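Local coordinates for synaptic vesicle glycoprotein 2C (Homo sapiens, PDB 4JRA) that is a synaptic vesicle membrane glycoprotein whose luminal domain serves as a receptor for botulinum neurotoxin A, at residues Asp38-Ala41 against Asn42-Ile45; Tyr112-Asp116 against Ser117-Asn121. All blocks are in the same frame, centred on the assembly; numbering follows the deposited sequence.

Overall arrangement
Both contacts are corners of one right-handed, four-sided beta-helix, the fold of pentapeptide-repeat proteins. Interaction 1 lies in the first coil and interaction 2 near the C-terminal end, on opposite sides of the chain's centre. Their centres are 20 Å apart and their nearest atoms about 14 Å apart, so they do not touch. They share one parallel sheet: strand 38-41 is outermost at one end, strand 118-120 at the other, with strands 57-60, 78-80 and 98-100 between. Interaction 2 takes part in a protein-protein interface: Phe119 to Asn121 meet a chain of another protein. In this assembly no other protein chain touches interaction 1.

Interaction 1. Residues Asp38-Ala41 against Asn42-Ile45; sequences DKYA and NFTI
The chain from Tyr40 to Phe43 turns a corner at Asn42, where phi is positive (34°), and strands 38-41 and 43-45 fall on different faces of a right-handed beta-helix. This is one corner of the first coil of the pentapeptide-repeat fold. No backbone hydrogen bond spans the corner. The strands instead bond to the next coil, Tyr40 to Glu58 and Phe43 to Arg63, each in its own parallel sheet.

The contact is carried by two aromatic rings from the two sides of the bend. Tyr40 and Phe43 form an offset stack, with ring centroids 4.2 Å apart and planes inclined by only 21°. The rings slide past each other and do not overlap fully. Tyr40 CE2 sits over one face of the Phe43 ring, displaced toward its rim, and comes within 3.5 Å of Phe43 CD2. The phenol end reaches forward to the root of the phenylalanine side chain, with Tyr40 OH 3.4 Å from Phe43 CB. This is a van der Waals contact.

The first torsion of Phe43 (chi1 70°) places CG between its backbone N and its carbonyl carbon. The ring is thereby folded back against the preceding strand. Phe43 is buried, while Tyr40 is exposed and covers it from one side. Tyr40 also packs on Tyr59 of the next coil.

Two parts of the Phe43 rim are flanked in the ring plane: Ala41 C lies beside CD1, and Ile45 CG1 beside CD2. Ala41 C is 3.7 Å from Phe43 CD1. The carbonyl of the stacking residue closes the contact: Tyr40 O approaches Phe43 CE1 to 3.2 Å.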
loop_
_atom_site.group_PDB
_atom_site.type_symbol
_atom_site.label_atom_id
_atom_site.label_comp_id
_atom_site.label_asym_id
_atom_site.label_seq_id
_atom_site.Cartn_x
_atom_site.Cartn_y
_atom_site.Cartn_z
ATOM N N ASP D 38 23.424 -21.143 -18.937
ATOM C CA ASP D 38 24.398 -20.098 -19.242
ATOM C C ASP D 38 23.984 -18.775 -18.597
ATOM O O ASP D 38 22.817 -18.407 -18.609
ATOM C CB ASP D 38 24.523 -19.919 -20.750
ATOM C CG ASP D 38 25.397 -20.973 -21.404
ATOM O OD1 ASP D 38 26.451 -21.329 -20.836
ATOM O OD2 ASP D 38 25.027 -21.445 -22.500
ATOM N N LYS D 39 24.960 -18.051 -18.065
ATOM C CA LYS D 39 24.694 -16.927 -17.181
ATOM C C LYS D 39 25.810 -15.892 -17.271
ATOM O O LYS D 39 26.988 -16.230 -17.240
ATOM C CB LYS D 39 24.581 -17.450 -15.753
ATOM C CG LYS D 39 24.299 -16.404 -14.699
ATOM C CD LYS D 39 24.404 -16.997 -13.291
ATOM C CE LYS D 39 23.648 -18.334 -13.146
ATOM N NZ LYS D 39 24.340 -19.583 -13.639
ATOM N N TYR D 40 25.437 -14.627 -17.391
ATOM C CA TYR D 40 26.410 -13.557 -17.560
ATOM C C TYR D 40 25.961 -12.368 -16.715
ATOM O O TYR D 40 24.981 -11.713 -17.045
ATOM C CB TYR D 40 26.520 -13.173 -19.043
ATOM C CG TYR D 40 27.469 -12.018 -19.305
ATOM C CD1 TYR D 40 28.685 -11.931 -18.641
ATOM C CD2 TYR D 40 27.151 -11.014 -20.216
ATOM C CE1 TYR D 40 29.544 -10.881 -18.863
ATOM C CE2 TYR D 40 28.013 -9.961 -20.448
ATOM C CZ TYR D 40 29.207 -9.901 -19.767
ATOM O OH TYR D 40 30.077 -8.853 -19.983
ATOM N N ALA D 41 26.688 -12.087 -15.635
ATOM C CA ALA D 41 26.227 -11.147 -14.607
ATOM C C ALA D 41 27.164 -9.965 -14.363
ATOM O O ALA D 41 28.241 -9.886 -14.956
ATOM C CB ALA D 41 25.998 -11.887 -13.309
ATOM N N ASN D 42 26.724 -9.059 -13.483
ATOM C CA ASN D 42 27.463 -7.847 -13.105
ATOM C C ASN D 42 28.281 -7.258 -14.247
ATOM O O ASN D 42 29.511 -7.304 -14.220
ATOM C CB ASN D 42 28.399 -8.131 -11.921
ATOM C CG ASN D 42 27.669 -8.617 -10.684
ATOM O OD1 ASN D 42 26.576 -8.159 -10.364
ATOM N ND2 ASN D 42 28.279 -9.549 -9.976
ATOM N N PHE D 43 27.598 -6.721 -15.250
ATOM C CA PHE D 43 28.253 -6.225 -16.457
ATOM C C PHE D 43 27.527 -4.982 -16.957
ATOM O O PHE D 43 26.312 -4.851 -16.800
ATOM C CB PHE D 43 28.261 -7.301 -17.550
ATOM C CG PHE D 43 26.899 -7.591 -18.139
ATOM C CD1 PHE D 43 26.014 -8.435 -17.499
ATOM C CD2 PHE D 43 26.511 -7.026 -19.341
ATOM C CE1 PHE D 43 24.770 -8.700 -18.041
ATOM C CE2 PHE D 43 25.263 -7.299 -19.878
ATOM C CZ PHE D 43 24.401 -8.130 -19.223
ATOM N N THR D 44 28.283 -4.077 -17.563
ATOM C CA THR D 44 27.742 -2.826 -18.049
ATOM C C THR D 44 28.223 -2.637 -19.478
ATOM O O THR D 44 29.423 -2.496 -19.726
ATOM C CB THR D 44 28.187 -1.654 -17.151
ATOM O OG1 THR D 44 27.634 -1.823 -15.842
ATOM C CG2 THR D 44 27.727 -0.311 -17.726
ATOM N N ILE D 45 27.274 -2.656 -20.409
ATOM C CA ILE D 45 27.543 -2.506 -21.837
ATOM C C ILE D 45 27.214 -1.072 -22.265
ATOM O O ILE D 45 26.079 -0.612 -22.106
ATOM C CB ILE D 45 26.705 -3.521 -22.631
ATOM C CG1 ILE D 45 27.146 -4.937 -22.271
ATOM C CG2 ILE D 45 26.818 -3.295 -24.139
ATOM C CD1 ILE D 45 26.197 -5.996 -22.755
#

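Interaction 2. Residues Tyr112-Asp116 against Ser117-Asn121; sequences YKFID and SEFKN
Ser117 and Phe114 meet across a tight corner whose turning residue is Asp116, with a positive phi of 47°. Ser117 CB packs on Phe114 CB at 3.6 Å. Its hydroxyl points back to the strand it has just left: Ser117 OG donates a weak hydrogen bond to Phe114 O at 3.3 Å. It is a modest link between the two arms of the corner. The side chain of Asp116 touches Asn96 of the preceding coil.

Phe119 reaches the same corner with the end of its ring. The first torsion of Phe114 (chi1 -53°) sets CG beside the backbone N and anti to the carbonyl carbon. In that position one face of the Phe114 ring meets Phe119 CZ, which lies 3.7 Å from Phe114 CD2. The ring planes are oblique, at 53°, and the centroids are 5.4 Å apart. Both phenylalanines are buried. Phe114 also meets the ring of Phe94 nearly parallel, while Phe119 meets Phe124 edge-to-face. On the strand after the corner, the backbone of Phe119 is hydrogen-bonded to a chain of another protein.

Buried phenylalanines stacked from coil to coil inside, with the chain turning at residues such as Asp116, are characteristic of the pentapeptide-repeat right-handed beta-helix.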
loop_
_atom_site.group_PDB
_atom_site.type_symbol
_atom_site.label_atom_id
_atom_site.label_comp_id
_atom_site.label_asym_id
_atom_site.label_seq_id
_atom_site.Cartn_x
_atom_site.Cartn_y
_atom_site.Cartn_z
ATOM N N TYR D 112 5.510 -4.832 -30.363
ATOM C CA TYR D 112 5.846 -5.752 -31.443
ATOM C C TYR D 112 7.292 -6.271 -31.357
ATOM O O TYR D 112 7.734 -7.043 -32.206
ATOM C CB TYR D 112 5.615 -5.065 -32.794
ATOM C CG TYR D 112 6.703 -4.081 -33.159
ATOM C CD1 TYR D 112 6.698 -2.791 -32.658
ATOM C CD2 TYR D 112 7.748 -4.449 -33.989
ATOM C CE1 TYR D 112 7.697 -1.898 -32.978
ATOM C CE2 TYR D 112 8.750 -3.560 -34.312
ATOM C CZ TYR D 112 8.716 -2.289 -33.801
ATOM O OH TYR D 112 9.717 -1.403 -34.130
ATOM N N LYS D 113 8.021 -5.853 -30.328
ATOM C CA LYS D 113 9.414 -6.250 -30.176
ATOM C C LYS D 113 9.555 -7.465 -29.265
ATOM O O LYS D 113 10.433 -8.299 -29.464
ATOM C CB LYS D 113 10.243 -5.077 -29.647
ATOM C CG LYS D 113 10.405 -3.963 -30.674
ATOM C CD LYS D 113 11.217 -2.804 -30.157
ATOM C CE LYS D 113 11.214 -1.645 -31.139
ATOM N NZ LYS D 113 11.761 -2.053 -32.465
ATOM N N PHE D 114 8.684 -7.561 -28.268
ATOM C CA PHE D 114 8.693 -8.681 -27.339
ATOM C C PHE D 114 7.646 -9.677 -27.794
ATOM O O PHE D 114 6.459 -9.380 -27.744
ATOM C CB PHE D 114 8.360 -8.205 -25.926
ATOM C CG PHE D 114 9.214 -7.075 -25.443
ATOM C CD1 PHE D 114 9.077 -5.802 -25.977
ATOM C CD2 PHE D 114 10.117 -7.263 -24.424
ATOM C CE1 PHE D 114 9.857 -4.751 -25.524
ATOM C CE2 PHE D 114 10.901 -6.208 -23.969
ATOM C CZ PHE D 114 10.766 -4.957 -24.519
ATOM N N ILE D 115 8.076 -10.852 -28.242
ATOM C CA ILE D 115 7.147 -11.844 -28.790
ATOM C C ILE D 115 6.987 -13.069 -27.865
ATOM O O ILE D 115 7.971 -13.635 -27.388
ATOM C CB ILE D 115 7.575 -12.254 -30.211
ATOM C CG1 ILE D 115 7.558 -11.032 -31.139
ATOM C CG2 ILE D 115 6.653 -13.317 -30.773
ATOM C CD1 ILE D 115 6.163 -10.380 -31.319
ATOM N N ASP D 116 5.734 -13.462 -27.633
ATOM C CA ASP D 116 5.386 -14.513 -26.679
ATOM C C ASP D 116 6.148 -14.213 -25.415
ATOM O O ASP D 116 6.971 -15.001 -24.953
ATOM C CB ASP D 116 5.687 -15.911 -27.240
ATOM C CG ASP D 116 4.841 -16.245 -28.478
ATOM O OD1 ASP D 116 3.750 -15.651 -28.612
ATOM O OD2 ASP D 116 5.266 -17.083 -29.317
ATOM N N SER D 117 5.825 -13.044 -24.869
ATOM C CA SER D 117 6.594 -12.377 -23.818
ATOM C C SER D 117 6.058 -12.580 -22.388
ATOM O O SER D 117 4.927 -13.045 -22.195
ATOM C CB SER D 117 6.658 -10.864 -24.128
ATOM O OG SER D 117 5.456 -10.383 -24.733
ATOM N N GLU D 118 6.898 -12.234 -21.402
ATOM C CA GLU D 118 6.538 -12.248 -19.978
ATOM C C GLU D 118 7.340 -11.213 -19.137
ATOM O O GLU D 118 8.568 -11.092 -19.268
ATOM C CB GLU D 118 6.736 -13.657 -19.412
ATOM C CG GLU D 118 7.261 -13.701 -17.991
ATOM C CD GLU D 118 7.302 -15.101 -17.446
ATOM O OE1 GLU D 118 7.106 -16.041 -18.237
ATOM O OE2 GLU D 118 7.525 -15.269 -16.226
ATOM N N PHE D 119 6.626 -10.471 -18.281
ATOM C CA PHE D 119 7.206 -9.469 -17.365
ATOM C C PHE D 119 6.836 -9.842 -15.952
ATOM O O PHE D 119 5.803 -10.430 -15.730
ATOM C CB PHE D 119 6.682 -8.061 -17.693
ATOM C CG PHE D 119 7.058 -7.600 -19.073
ATOM C CD1 PHE D 119 8.275 -6.979 -19.309
ATOM C CD2 PHE D 119 6.225 -7.841 -20.144
ATOM C CE1 PHE D 119 8.634 -6.597 -20.582
ATOM C CE2 PHE D 119 6.579 -7.461 -21.418
ATOM C CZ PHE D 119 7.785 -6.839 -21.636
ATOM N N LYS D 120 7.683 -9.513 -14.995
ATOM C CA LYS D 120 7.478 -9.929 -13.614
ATOM C C LYS D 120 8.141 -8.891 -12.725
ATOM O O LYS D 120 9.358 -8.873 -12.589
ATOM C CB LYS D 120 8.114 -11.299 -13.399
ATOM C CG LYS D 120 7.790 -11.994 -12.085
ATOM C CD LYS D 120 6.374 -12.605 -12.049
ATOM C CE LYS D 120 6.050 -13.579 -13.195
ATOM N NZ LYS D 120 4.619 -14.033 -13.166
ATOM N N ASN D 121 7.338 -8.004 -12.150
ATOM C CA ASN D 121 7.854 -6.921 -11.320
ATOM C C ASN D 121 8.758 -5.927 -12.107
ATOM O O ASN D 121 9.787 -5.474 -11.598
ATOM C CB ASN D 121 8.589 -7.510 -10.094
ATOM C CG ASN D 121 7.746 -8.521 -9.307
ATOM O OD1 ASN D 121 8.229 -9.577 -8.906
ATOM N ND2 ASN D 121 6.495 -8.190 -9.072
#